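Long-range contacts in protein virC2 (Agrobacterium tumefaciens, PDB 2RH3), which probably binds DNA through the C-terminal ribbon-helix-helix domain described here, and enhances T-DNA transfer and virulence: residues K16-L21 and Q32-R37; L5-P10 and L104-L109; P12-I17 and C111-E116; I1-S6 and R98-K103. All coordinates share one frame; numbering follows the deposited sequence.

Contact 1 of 4, residues K16-L21 and Q32-R37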
loop_
_atom_site.group_PDB
_atom_site.type_symbol
_atom_site.label_atom_id
_atom_site.label_comp_id
_atom_site.label_asym_id
_atom_site.label_seq_id
_atom_site.Cartn_x
_atom_site.Cartn_y
_atom_site.Cartn_z
ATOM N N LYS A 16 -9.651 5.102 9.679
ATOM C CA LYS A 16 -10.466 4.595 10.780
ATOM C C LYS A 16 -10.338 3.079 10.894
ATOM O O LYS A 16 -10.323 2.532 11.999
ATOM C CB LYS A 16 -11.931 4.993 10.630
ATOM C CG LYS A 16 -12.191 6.484 10.818
ATOM C CD LYS A 16 -13.663 6.787 10.574
ATOM C CE LYS A 16 -13.925 8.283 10.461
ATOM N NZ LYS A 16 -15.360 8.538 10.173
ATOM N N ILE A 17 -10.216 2.405 9.746
ATOM C CA ILE A 17 -10.045 0.948 9.765
ATOM C C ILE A 17 -8.767 0.546 10.490
ATOM O O ILE A 17 -8.785 -0.327 11.373
ATOM C CB ILE A 17 -10.121 0.333 8.341
ATOM C CG1 ILE A 17 -11.576 0.358 7.859
ATOM C CG2 ILE A 17 -9.617 -1.117 8.353
ATOM C CD1 ILE A 17 -11.759 0.040 6.371
ATOM N N TYR A 18 -7.659 1.191 10.147
ATOM C CA TYR A 18 -6.381 0.849 10.759
ATOM C C TYR A 18 -6.415 1.173 12.260
ATOM O O TYR A 18 -6.016 0.342 13.100
ATOM C CB TYR A 18 -5.237 1.625 10.080
ATOM C CG TYR A 18 -3.917 1.370 10.754
ATOM C CD1 TYR A 18 -3.225 0.175 10.529
ATOM C CD2 TYR A 18 -3.369 2.310 11.639
ATOM C CE1 TYR A 18 -2.020 -0.081 11.173
ATOM C CE2 TYR A 18 -2.156 2.062 12.271
ATOM C CZ TYR A 18 -1.499 0.865 12.038
ATOM O OH TYR A 18 -0.321 0.594 12.697
ATOM N N ASP A 19 -6.898 2.369 12.587
ATOM C CA ASP A 19 -6.963 2.784 13.993
ATOM C C ASP A 19 -7.796 1.823 14.850
ATOM O O ASP A 19 -7.480 1.606 16.012
ATOM C CB ASP A 19 -7.529 4.205 14.111
ATOM C CG ASP A 19 -6.604 5.282 13.526
ATOM O OD1 ASP A 19 -5.443 5.006 13.143
ATOM O OD2 ASP A 19 -7.066 6.443 13.457
ATOM N N ASN A 20 -8.867 1.257 14.298
ATOM C CA ASN A 20 -9.649 0.275 15.022
ATOM C C ASN A 20 -8.950 -1.090 15.103
ATOM O O ASN A 20 -9.050 -1.790 16.129
ATOM C CB ASN A 20 -11.022 0.125 14.365
ATOM C CG ASN A 20 -11.941 -0.767 15.155
ATOM O OD1 ASN A 20 -12.228 -0.513 16.335
ATOM N ND2 ASN A 20 -12.393 -1.843 14.522
ATOM N N LEU A 21 -8.277 -1.493 14.022
ATOM C CA LEU A 21 -7.579 -2.776 14.045
ATOM C C LEU A 21 -6.530 -2.811 15.135
ATOM O O LEU A 21 -6.389 -3.825 15.826
ATOM C CB LEU A 21 -6.975 -3.119 12.669
ATOM C CG LEU A 21 -8.013 -3.559 11.626
ATOM C CD1 LEU A 21 -7.413 -3.711 10.255
ATOM C CD2 LEU A 21 -8.723 -4.858 12.002
ATOM N N GLN A 32 -1.004 -5.648 7.443
ATOM C CA GLN A 32 -0.995 -6.798 6.541
ATOM C C GLN A 32 -2.414 -7.184 6.127
ATOM O O GLN A 32 -2.649 -7.517 4.957
ATOM C CB GLN A 32 -0.268 -7.977 7.188
ATOM C CG GLN A 32 1.242 -7.915 7.027
ATOM C CD GLN A 32 1.996 -8.765 8.043
ATOM O OE1 GLN A 32 1.399 -9.430 8.894
ATOM N NE2 GLN A 32 3.321 -8.737 7.959
ATOM N N MET A 33 -3.348 -7.122 7.082
ATOM C CA MET A 33 -4.781 -7.381 6.824
ATOM C C MET A 33 -5.313 -6.402 5.778
ATOM O O MET A 33 -5.968 -6.806 4.805
ATOM C CB MET A 33 -5.605 -7.283 8.114
ATOM C CG MET A 33 -5.349 -8.452 9.070
ATOM S SD MET A 33 -6.072 -8.151 10.680
ATOM C CE MET A 33 -7.820 -8.235 10.262
ATOM N N ILE A 34 -5.019 -5.121 5.989
ATOM C CA ILE A 34 -5.452 -4.088 5.056
ATOM C C ILE A 34 -4.803 -4.265 3.686
ATOM O O ILE A 34 -5.495 -4.203 2.673
ATOM C CB ILE A 34 -5.193 -2.666 5.583
ATOM C CG1 ILE A 34 -6.016 -2.422 6.859
ATOM C CG2 ILE A 34 -5.599 -1.648 4.506
ATOM C CD1 ILE A 34 -5.663 -1.119 7.596
ATOM N N LEU A 35 -3.491 -4.502 3.675
ATOM C CA LEU A 35 -2.746 -4.621 2.413
ATOM C C LEU A 35 -3.281 -5.752 1.531
ATOM O O LEU A 35 -3.292 -5.629 0.295
ATOM C CB LEU A 35 -1.245 -4.800 2.688
ATOM C CG LEU A 35 -0.276 -4.630 1.511
ATOM C CD1 LEU A 35 -0.550 -3.343 0.755
ATOM C CD2 LEU A 35 1.168 -4.679 1.993
ATOM N N ARG A 36 -3.714 -6.843 2.152
ATOM C CA ARG A 36 -4.260 -7.990 1.414
ATOM C C ARG A 36 -5.444 -7.541 0.549
ATOM O O ARG A 36 -5.528 -7.874 -0.649
ATOM C CB ARG A 36 -4.674 -9.094 2.394
ATOM C CG ARG A 36 -5.216 -10.352 1.734
ATOM C CD ARG A 36 -5.496 -11.455 2.745
ATOM N NE ARG A 36 -4.269 -12.028 3.289
ATOM C CZ ARG A 36 -3.931 -12.000 4.573
ATOM N NH1 ARG A 36 -4.737 -11.435 5.464
ATOM N NH2 ARG A 36 -2.789 -12.550 4.968
ATOM N N ARG A 37 -6.345 -6.774 1.162
ATOM C CA ARG A 37 -7.518 -6.264 0.485
ATOM C C ARG A 37 -7.120 -5.164 -0.502
ATOM O O ARG A 37 -7.581 -5.162 -1.645
ATOM C CB ARG A 37 -8.530 -5.714 1.499
ATOM C CG ARG A 37 -9.749 -5.054 0.877
ATOM C CD ARG A 37 -10.623 -6.046 0.156
ATOM N NE ARG A 37 -11.811 -5.403 -0.397
ATOM C CZ ARG A 37 -12.950 -6.031 -0.694
ATOM N NH1 ARG A 37 -13.078 -7.341 -0.503
ATOM N NH2 ARG A 37 -13.975 -5.342 -1.187
#
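Ile34 reaches across to Ile17, Tyr18 and Leu21, and its extended branch carries most of this purely apolar contact. CD1 continues the side chain outward (chi2 171°) and comes down beside the backbone of Tyr18, with Ile34 CD1 3.7 Å from Tyr18 CB. The same methyl also lies at the edge of the Tyr18 ring, near its plane; the ring itself packs on Pro9 and Pro10. Tyr18 and Ile34 cross at about a right angle. Two branched residues flank this methyl-bearing arm. Ile17, at the margin, turns its CG2 methyl to it, Ile17 CG2 being 4.0 Å from Ile34 CD1, whereas Leu21 meets the inner part, with Leu21 CD1 3.9 Å from Ile34 CG1. The second methyl of Leu21 faces a different partner: Leu21 CD2 is 3.9 Å from Met33 CE. Met33 is long and flexible enough to cover this more open margin, and a bend about its CG-SD bond (chi3 68°) brings the terminal methyl round to the leucine. A stiff, beta-branched isoleucine suits the buried position of Ile34, between helices whose segment axes approach to 10.8 Å. The segments run roughly antiparallel, at 146°. Ile34 also touches Leu109 and Phe112 of helix 97-118. Strand 2-7, helix 16-21 and helix 27-47 follow one another in the strand-helix-helix order of the ribbon-helix-helix fold reported for this domain.

Contact 2 of 4, residues L5-P10 and L104-L109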
loop_
_atom_site.group_PDB
_atom_site.type_symbol
_atom_site.label_atom_id
_atom_site.label_comp_id
_atom_site.label_asym_id
_atom_site.label_seq_id
_atom_site.Cartn_x
_atom_site.Cartn_y
_atom_site.Cartn_z
ATOM N N LEU A 5 7.008 -6.630 -1.050
ATOM C CA LEU A 5 6.324 -5.373 -0.762
ATOM C C LEU A 5 6.657 -4.877 0.641
ATOM O O LEU A 5 6.987 -5.662 1.523
ATOM C CB LEU A 5 4.810 -5.597 -0.842
ATOM C CG LEU A 5 4.290 -6.255 -2.122
ATOM C CD1 LEU A 5 3.065 -7.106 -1.815
ATOM C CD2 LEU A 5 3.987 -5.203 -3.182
ATOM N N SER A 6 6.550 -3.571 0.846
ATOM C CA SER A 6 6.796 -2.983 2.155
ATOM C C SER A 6 6.025 -1.688 2.296
ATOM O O SER A 6 5.801 -0.980 1.317
ATOM C CB SER A 6 8.293 -2.748 2.391
ATOM O OG SER A 6 8.828 -1.839 1.451
ATOM N N ALA A 7 5.594 -1.393 3.520
ATOM C CA ALA A 7 4.854 -0.167 3.788
ATOM C C ALA A 7 4.947 0.221 5.249
ATOM O O ALA A 7 5.200 -0.623 6.105
ATOM C CB ALA A 7 3.394 -0.330 3.393
ATOM N N ARG A 8 4.737 1.504 5.522
ATOM C CA ARG A 8 4.709 2.015 6.896
ATOM C C ARG A 8 3.268 2.215 7.348
ATOM O O ARG A 8 2.434 2.657 6.578
ATOM C CB ARG A 8 5.391 3.375 6.964
ATOM C CG ARG A 8 6.883 3.375 6.748
ATOM C CD ARG A 8 7.413 4.774 6.971
ATOM N NE ARG A 8 8.871 4.814 6.898
ATOM C CZ ARG A 8 9.682 4.567 7.921
ATOM N NH1 ARG A 8 9.193 4.250 9.115
ATOM N NH2 ARG A 8 10.993 4.630 7.744
ATOM N N PRO A 9 2.972 1.932 8.623
ATOM C CA PRO A 9 1.629 2.261 9.090
ATOM C C PRO A 9 1.306 3.760 8.963
ATOM O O PRO A 9 2.213 4.608 9.088
ATOM C CB PRO A 9 1.660 1.831 10.561
ATOM C CG PRO A 9 2.731 0.762 10.615
ATOM C CD PRO A 9 3.779 1.274 9.669
ATOM N N PRO A 10 0.026 4.090 8.714
ATOM C CA PRO A 10 -0.376 5.479 8.586
ATOM C C PRO A 10 -0.386 6.186 9.943
ATOM O O PRO A 10 -0.430 5.527 11.007
ATOM C CB PRO A 10 -1.802 5.374 8.035
ATOM C CG PRO A 10 -2.309 4.081 8.572
ATOM C CD PRO A 10 -1.119 3.167 8.555
ATOM N N LEU A 104 4.737 0.266 -4.796
ATOM C CA LEU A 104 3.512 -0.455 -5.143
ATOM C C LEU A 104 2.611 -0.613 -3.917
ATOM O O LEU A 104 1.424 -0.265 -3.972
ATOM C CB LEU A 104 3.841 -1.824 -5.753
ATOM C CG LEU A 104 2.639 -2.676 -6.205
ATOM C CD1 LEU A 104 1.782 -1.927 -7.219
ATOM C CD2 LEU A 104 3.067 -4.021 -6.754
ATOM N N ALA A 105 3.174 -1.104 -2.816
ATOM C CA ALA A 105 2.380 -1.279 -1.581
ATOM C C ALA A 105 1.842 0.046 -1.070
ATOM O O ALA A 105 0.668 0.148 -0.688
ATOM C CB ALA A 105 3.199 -1.968 -0.504
ATOM N N THR A 106 2.696 1.068 -1.076
ATOM C CA THR A 106 2.315 2.376 -0.573
ATOM C C THR A 106 1.162 2.982 -1.387
ATOM O O THR A 106 0.216 3.526 -0.813
ATOM C CB THR A 106 3.541 3.314 -0.466
ATOM O OG1 THR A 106 4.460 2.760 0.495
ATOM C CG2 THR A 106 3.121 4.712 -0.029
ATOM N N ALA A 107 1.231 2.861 -2.712
ATOM C CA ALA A 107 0.152 3.328 -3.584
ATOM C C ALA A 107 -1.150 2.563 -3.349
ATOM O O ALA A 107 -2.215 3.162 -3.316
ATOM C CB ALA A 107 0.561 3.221 -5.061
ATOM N N ALA A 108 -1.050 1.248 -3.202
ATOM C CA ALA A 108 -2.222 0.408 -2.965
ATOM C C ALA A 108 -2.934 0.848 -1.674
ATOM O O ALA A 108 -4.162 0.990 -1.624
ATOM C CB ALA A 108 -1.802 -1.044 -2.904
ATOM N N LEU A 109 -2.147 1.096 -0.641
ATOM C CA LEU A 109 -2.704 1.553 0.636
ATOM C C LEU A 109 -3.248 2.971 0.545
ATOM O O LEU A 109 -4.307 3.265 1.083
ATOM C CB LEU A 109 -1.647 1.441 1.732
ATOM C CG LEU A 109 -1.323 0.020 2.182
ATOM C CD1 LEU A 109 -0.029 0.047 3.011
ATOM C CD2 LEU A 109 -2.474 -0.599 2.984
HETATM O O HOH W 1 4.408 3.204 3.152
#
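Leu104 meets Leu5 methyl to methyl, with Leu104 CD2 3.9 Å from Leu5 CD2, and its side chain also touches Phe42, Ile82 and Phe89. One residue on, Ala105 points toward the strand, its CB 3.3 Å from Ser6 O and 4.0 Å from Leu5 CB; the small methyl lets the backbone of the strand come close, with the axes 7.0 Å apart at their nearest. Thr106 provides the polar margin. Its OG1 hydrogen-bonds to His102 O, one turn back in the helix, and receives a hydrogen bond from a water 2.7 Å from Thr106 OG1. That water in turn accepts from the backbone, 2.9 Å from Arg8 N, and so bridges helix and chain just where the strand ends. Leu109, a turn after Ala105, closes the contact with its CD1 only 3.5 Å from Ala7 CB, a tight fit in which the small alanine makes room for the larger leucine. Leu5 and Ala7 thus point to helix 104-109 and Ser6 away from it. Paired with strand 71-76, this is the two-stranded antiparallel ribbon laid over the helical core of a ribbon-helix-helix fold.

Contact 3 of 4, residues P12-I17 and C111-E116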
loop_
_atom_site.group_PDB
_atom_site.type_symbol
_atom_site.label_atom_id
_atom_site.label_comp_id
_atom_site.label_asym_id
_atom_site.label_seq_id
_atom_site.Cartn_x
_atom_site.Cartn_y
_atom_site.Cartn_z
ATOM N N PRO A 12 -2.209 8.407 12.940
ATOM C CA PRO A 12 -3.574 8.356 13.437
ATOM C C PRO A 12 -4.525 9.255 12.664
ATOM O O PRO A 12 -4.129 10.322 12.174
ATOM C CB PRO A 12 -3.435 8.840 14.887
ATOM C CG PRO A 12 -2.076 8.446 15.262
ATOM C CD PRO A 12 -1.253 8.703 14.020
ATOM N N GLU A 13 -5.767 8.793 12.552
ATOM C CA GLU A 13 -6.868 9.478 11.858
ATOM C C GLU A 13 -6.795 9.447 10.325
ATOM O O GLU A 13 -7.720 9.921 9.655
ATOM C CB GLU A 13 -7.087 10.917 12.384
ATOM C CG GLU A 13 -7.201 11.037 13.913
ATOM C CD GLU A 13 -8.596 10.744 14.461
ATOM O OE1 GLU A 13 -9.392 10.045 13.796
ATOM O OE2 GLU A 13 -8.893 11.215 15.581
ATOM N N VAL A 14 -5.723 8.883 9.765
ATOM C CA VAL A 14 -5.635 8.673 8.311
ATOM C C VAL A 14 -6.633 7.594 7.890
ATOM O O VAL A 14 -7.281 7.699 6.845
ATOM C CB VAL A 14 -4.197 8.280 7.857
ATOM C CG1 VAL A 14 -4.145 7.793 6.386
ATOM C CG2 VAL A 14 -3.232 9.450 8.079
ATOM N N SER A 15 -6.753 6.577 8.737
ATOM C CA SER A 15 -7.562 5.395 8.462
ATOM C C SER A 15 -8.327 4.957 9.705
ATOM O O SER A 15 -7.730 4.476 10.684
ATOM C CB SER A 15 -6.658 4.240 8.010
ATOM O OG SER A 15 -7.433 3.061 7.867
ATOM N N LYS A 16 -9.651 5.102 9.679
ATOM C CA LYS A 16 -10.466 4.595 10.780
ATOM C C LYS A 16 -10.338 3.079 10.894
ATOM O O LYS A 16 -10.323 2.532 11.999
ATOM C CB LYS A 16 -11.931 4.993 10.630
ATOM C CG LYS A 16 -12.191 6.484 10.818
ATOM C CD LYS A 16 -13.663 6.787 10.574
ATOM C CE LYS A 16 -13.925 8.283 10.461
ATOM N NZ LYS A 16 -15.360 8.538 10.173
ATOM N N ILE A 17 -10.216 2.405 9.746
ATOM C CA ILE A 17 -10.045 0.948 9.765
ATOM C C ILE A 17 -8.767 0.546 10.490
ATOM O O ILE A 17 -8.785 -0.327 11.373
ATOM C CB ILE A 17 -10.121 0.333 8.341
ATOM C CG1 ILE A 17 -11.576 0.358 7.859
ATOM C CG2 ILE A 17 -9.617 -1.117 8.353
ATOM C CD1 ILE A 17 -11.759 0.040 6.371
ATOM N N CYS A 111 -4.562 4.359 -1.920
ATOM C CA CYS A 111 -5.836 4.188 -2.616
ATOM C C CYS A 111 -6.957 3.688 -1.685
ATOM O O CYS A 111 -8.083 4.187 -1.726
ATOM C CB CYS A 111 -5.641 3.223 -3.794
ATOM S SG CYS A 111 -7.039 3.095 -4.903
ATOM N N PHE A 112 -6.627 2.708 -0.845
ATOM C CA PHE A 112 -7.555 2.138 0.129
ATOM C C PHE A 112 -7.976 3.229 1.126
ATOM O O PHE A 112 -9.165 3.401 1.423
ATOM C CB PHE A 112 -6.859 0.977 0.871
ATOM C CG PHE A 112 -7.743 0.283 1.858
ATOM C CD1 PHE A 112 -8.416 -0.886 1.505
ATOM C CD2 PHE A 112 -7.902 0.790 3.145
ATOM C CE1 PHE A 112 -9.257 -1.534 2.429
ATOM C CE2 PHE A 112 -8.739 0.159 4.059
ATOM C CZ PHE A 112 -9.405 -1.006 3.705
ATOM N N PHE A 113 -6.992 3.977 1.636
ATOM C CA PHE A 113 -7.262 5.029 2.608
ATOM C C PHE A 113 -8.082 6.182 2.007
ATOM O O PHE A 113 -8.957 6.714 2.675
ATOM C CB PHE A 113 -5.983 5.573 3.238
ATOM C CG PHE A 113 -5.136 4.536 3.952
ATOM C CD1 PHE A 113 -5.717 3.464 4.669
ATOM C CD2 PHE A 113 -3.748 4.663 3.944
ATOM C CE1 PHE A 113 -4.910 2.520 5.328
ATOM C CE2 PHE A 113 -2.941 3.739 4.612
ATOM C CZ PHE A 113 -3.526 2.661 5.296
ATOM N N ALA A 114 -7.798 6.554 0.755
ATOM C CA ALA A 114 -8.570 7.618 0.092
ATOM C C ALA A 114 -10.020 7.184 -0.128
ATOM O O ALA A 114 -10.952 7.994 -0.016
ATOM C CB ALA A 114 -7.915 8.028 -1.233
ATOM N N ARG A 115 -10.203 5.894 -0.419
ATOM C CA ARG A 115 -11.539 5.332 -0.644
ATOM C C ARG A 115 -12.318 5.372 0.668
ATOM O O ARG A 115 -13.491 5.741 0.688
ATOM C CB ARG A 115 -11.443 3.903 -1.186
ATOM C CG ARG A 115 -12.791 3.340 -1.698
ATOM C CD ARG A 115 -12.639 1.919 -2.283
ATOM N NE ARG A 115 -11.614 1.811 -3.330
ATOM C CZ ARG A 115 -11.786 2.135 -4.617
ATOM N NH1 ARG A 115 -12.950 2.604 -5.059
ATOM N NH2 ARG A 115 -10.781 1.988 -5.470
ATOM N N GLU A 116 -11.646 5.013 1.761
ATOM C CA GLU A 116 -12.232 5.134 3.103
ATOM C C GLU A 116 -12.746 6.547 3.360
ATOM O O GLU A 116 -13.887 6.741 3.750
ATOM C CB GLU A 116 -11.185 4.840 4.165
ATOM C CG GLU A 116 -11.112 3.444 4.663
ATOM C CD GLU A 116 -10.250 3.367 5.922
ATOM O OE1 GLU A 116 -9.024 3.238 5.776
ATOM O OE2 GLU A 116 -10.809 3.440 7.044
HETATM O O HOH W 2 -9.091 6.735 5.426
#
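The N-cap of helix 16-21 is the heart of this contact: Ser15 caps the helix and is itself gripped by Glu116. The serine hydroxyl donates to the carboxylate, with Ser15 OG 2.6 Å from Glu116 OE1, and accepts from Tyr18 N in the first helical turn. The other carboxylate oxygen takes a backbone N-H, Ile17 N lying 3.0 Å from Glu116 OE2 with an angle of 160° at the hydrogen. Both oxygens are met on their syn sides, the N-H coming 20° out of the carboxylate plane, so the two bonds fix the rotation of the buried group. The positive end of the helix dipole would probably stabilise its negative charge. Ile17 packs on the carboxylate, and the phenylalanines meet the neighbouring side chains. Ile17 CD1 lies 3.7 Å from Phe112 CZ. Phe113 receives two neighbours, with Ser15 CB 3.6 Å from Phe113 CD1 and Val14 CG1 4.0 Å from Phe113 CD2. A water donates to Phe113 O and, at an unusually short distance, to Val14 O. Beyond the contact, Phe112 extends onto Arg37 and Ala38 of helix 27-47, while Phe113 touches Pro10 and stacks edge-to-face with Tyr58. The contact lies where the start of helix 16-21 meets the C-terminal part of helix 97-118.

Contact 4 of 4, residues I1-S6 and R98-K103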
loop_
_atom_site.group_PDB
_atom_site.type_symbol
_atom_site.label_atom_id
_atom_site.label_comp_id
_atom_site.label_asym_id
_atom_site.label_seq_id
_atom_site.Cartn_x
_atom_site.Cartn_y
_atom_site.Cartn_z
ATOM N N ILE A 1 4.311 -13.631 -11.042
ATOM C CA ILE A 1 5.533 -13.758 -10.191
ATOM C C ILE A 1 5.315 -13.201 -8.782
ATOM O O ILE A 1 4.368 -12.446 -8.539
ATOM C CB ILE A 1 6.772 -13.071 -10.830
ATOM C CG1 ILE A 1 6.508 -11.579 -11.087
ATOM C CG2 ILE A 1 7.193 -13.808 -12.105
ATOM C CD1 ILE A 1 7.764 -10.720 -11.098
ATOM N N GLN A 2 6.203 -13.578 -7.866
ATOM C CA GLN A 2 6.160 -13.096 -6.492
ATOM C C GLN A 2 6.815 -11.723 -6.401
ATOM O O GLN A 2 7.976 -11.553 -6.781
ATOM C CB GLN A 2 6.860 -14.085 -5.553
ATOM C CG GLN A 2 6.678 -13.782 -4.069
ATOM C CD GLN A 2 7.405 -14.765 -3.168
ATOM O OE1 GLN A 2 8.523 -15.188 -3.457
ATOM N NE2 GLN A 2 6.771 -15.124 -2.058
ATOM N N VAL A 3 6.057 -10.752 -5.896
ATOM C CA VAL A 3 6.548 -9.396 -5.689
ATOM C C VAL A 3 6.674 -9.138 -4.192
ATOM O O VAL A 3 5.737 -9.384 -3.424
ATOM C CB VAL A 3 5.616 -8.346 -6.361
ATOM C CG1 VAL A 3 6.053 -6.916 -6.041
ATOM C CG2 VAL A 3 5.581 -8.563 -7.867
ATOM N N PHE A 4 7.845 -8.665 -3.784
ATOM C CA PHE A 4 8.084 -8.321 -2.397
ATOM C C PHE A 4 7.701 -6.864 -2.165
ATOM O O PHE A 4 7.989 -5.996 -2.999
ATOM C CB PHE A 4 9.523 -8.652 -1.988
ATOM C CG PHE A 4 9.822 -10.133 -2.018
ATOM C CD1 PHE A 4 9.588 -10.929 -0.897
ATOM C CD2 PHE A 4 10.299 -10.737 -3.182
ATOM C CE1 PHE A 4 9.841 -12.307 -0.931
ATOM C CE2 PHE A 4 10.556 -12.109 -3.226
ATOM C CZ PHE A 4 10.327 -12.896 -2.099
ATOM N N LEU A 5 7.008 -6.630 -1.050
ATOM C CA LEU A 5 6.324 -5.373 -0.762
ATOM C C LEU A 5 6.657 -4.877 0.641
ATOM O O LEU A 5 6.987 -5.662 1.523
ATOM C CB LEU A 5 4.810 -5.597 -0.842
ATOM C CG LEU A 5 4.290 -6.255 -2.122
ATOM C CD1 LEU A 5 3.065 -7.106 -1.815
ATOM C CD2 LEU A 5 3.987 -5.203 -3.182
ATOM N N SER A 6 6.550 -3.571 0.846
ATOM C CA SER A 6 6.796 -2.983 2.155
ATOM C C SER A 6 6.025 -1.688 2.296
ATOM O O SER A 6 5.801 -0.980 1.317
ATOM C CB SER A 6 8.293 -2.748 2.391
ATOM O OG SER A 6 8.828 -1.839 1.451
ATOM N N ARG A 98 13.153 -3.832 -4.262
ATOM C CA ARG A 98 12.678 -3.382 -2.945
ATOM C C ARG A 98 12.009 -2.011 -3.036
ATOM O O ARG A 98 10.931 -1.809 -2.480
ATOM C CB ARG A 98 13.831 -3.341 -1.921
ATOM C CG ARG A 98 13.404 -2.885 -0.525
ATOM C CD ARG A 98 14.509 -2.151 0.252
ATOM N NE ARG A 98 14.999 -0.937 -0.416
ATOM C CZ ARG A 98 14.289 0.174 -0.635
ATOM N NH1 ARG A 98 13.010 0.266 -0.265
ATOM N NH2 ARG A 98 14.866 1.201 -1.247
ATOM N N ALA A 99 12.642 -1.081 -3.748
ATOM C CA ALA A 99 12.090 0.259 -3.927
ATOM C C ALA A 99 10.775 0.215 -4.705
ATOM O O ALA A 99 9.821 0.914 -4.353
ATOM C CB ALA A 99 13.090 1.178 -4.616
ATOM N N PHE A 100 10.719 -0.620 -5.745
ATOM C CA PHE A 100 9.481 -0.812 -6.499
ATOM C C PHE A 100 8.351 -1.362 -5.622
ATOM O O PHE A 100 7.221 -0.851 -5.661
ATOM C CB PHE A 100 9.707 -1.697 -7.748
ATOM C CG PHE A 100 8.428 -2.159 -8.396
ATOM C CD1 PHE A 100 8.025 -3.488 -8.298
ATOM C CD2 PHE A 100 7.602 -1.256 -9.065
ATOM C CE1 PHE A 100 6.824 -3.919 -8.872
ATOM C CE2 PHE A 100 6.396 -1.676 -9.647
ATOM C CZ PHE A 100 6.009 -3.010 -9.550
ATOM N N GLY A 101 8.659 -2.383 -4.820
ATOM C CA GLY A 101 7.668 -2.990 -3.909
ATOM C C GLY A 101 7.137 -2.035 -2.854
ATOM O O GLY A 101 5.960 -2.086 -2.482
ATOM N N HIS A 102 8.001 -1.146 -2.380
ATOM C CA HIS A 102 7.579 -0.103 -1.454
ATOM C C HIS A 102 6.608 0.853 -2.138
ATOM O O HIS A 102 5.575 1.195 -1.563
ATOM C CB HIS A 102 8.776 0.666 -0.907
ATOM C CG HIS A 102 8.403 1.757 0.050
ATOM N ND1 HIS A 102 7.936 1.508 1.323
ATOM C CD2 HIS A 102 8.450 3.106 -0.076
ATOM C CE1 HIS A 102 7.697 2.655 1.934
ATOM N NE2 HIS A 102 7.991 3.640 1.104
ATOM N N LYS A 103 6.931 1.255 -3.373
ATOM C CA LYS A 103 6.079 2.165 -4.146
ATOM C C LYS A 103 4.718 1.544 -4.417
ATOM O O LYS A 103 3.679 2.207 -4.274
ATOM C CB LYS A 103 6.754 2.549 -5.477
ATOM C CG LYS A 103 7.909 3.505 -5.288
ATOM C CD LYS A 103 8.391 4.039 -6.637
ATOM C CE LYS A 103 9.722 4.758 -6.514
ATOM N NZ LYS A 103 9.646 5.980 -5.659
HETATM O O HOH W 3 9.731 -3.463 -0.747
HETATM O O HOH W 4 11.147 -0.201 1.919
#
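His102 lies alongside Ser6 from its backbone onward, His102 CA making a nearly straight CH-O contact with Ser6 O at 3.4 Å (164° at the hydrogen). Its CB is 3.4 Å from Ser6 OG, and CG is 3.9 Å from that same hydroxyl. At the ring, His102 ND1 makes a weak, bent hydrogen bond to Ser6 O, 3.3 Å away with 127° at the hydrogen. A second weak bond joins ND1 to Ser6 OG at 3.5 Å, and either atom could be its donor. Farther out, CE1 still borders Ser6 O. The serine hydroxyl is further held by two waters: one donates to Arg98 O, and the other links it, weakly, to Arg98 NH1. Gly101 lies closest to the strand backbone, where a CB would clash with Phe4 O. Helix and strand axes approach to 5.9 Å, and Gly101 CA makes a CH-O contact with Phe4 O at 3.2 Å, 147° at the hydrogen. On the buried side Val3 CG1 meets Phe100 CE1 at 4.2 Å; the branched valine and flat ring suit this flank. The ring also makes a cation-pi contact with Arg86. Close backbone approach, CH-O contacts, weak bonds and water bridges together imply a junction held by many modest interactions rather than by one strong polar link.

From the N terminus, strand 2-7 first meets helix 97-118 in contact 4, closing a loop through most of the chain. Contact 2 continues along the same strand and helix, sharing Leu5 and Ser6 with contact 4. Contact 3 then brings the turn before helix 16-21 against a later part of helix 97-118. Because both partners advance in the same direction, contact 3 crosses contacts 2 and 4, and their centres are about 12 and 21 Å from its own. Contact 1 is local, closing the short connection and the first turn of helix 27-47; it nests within contacts 2 and 4 and shares Lys16 and Ile17 with contact 3. Helix 97-118 thus ties ribbon and N-terminal helices together.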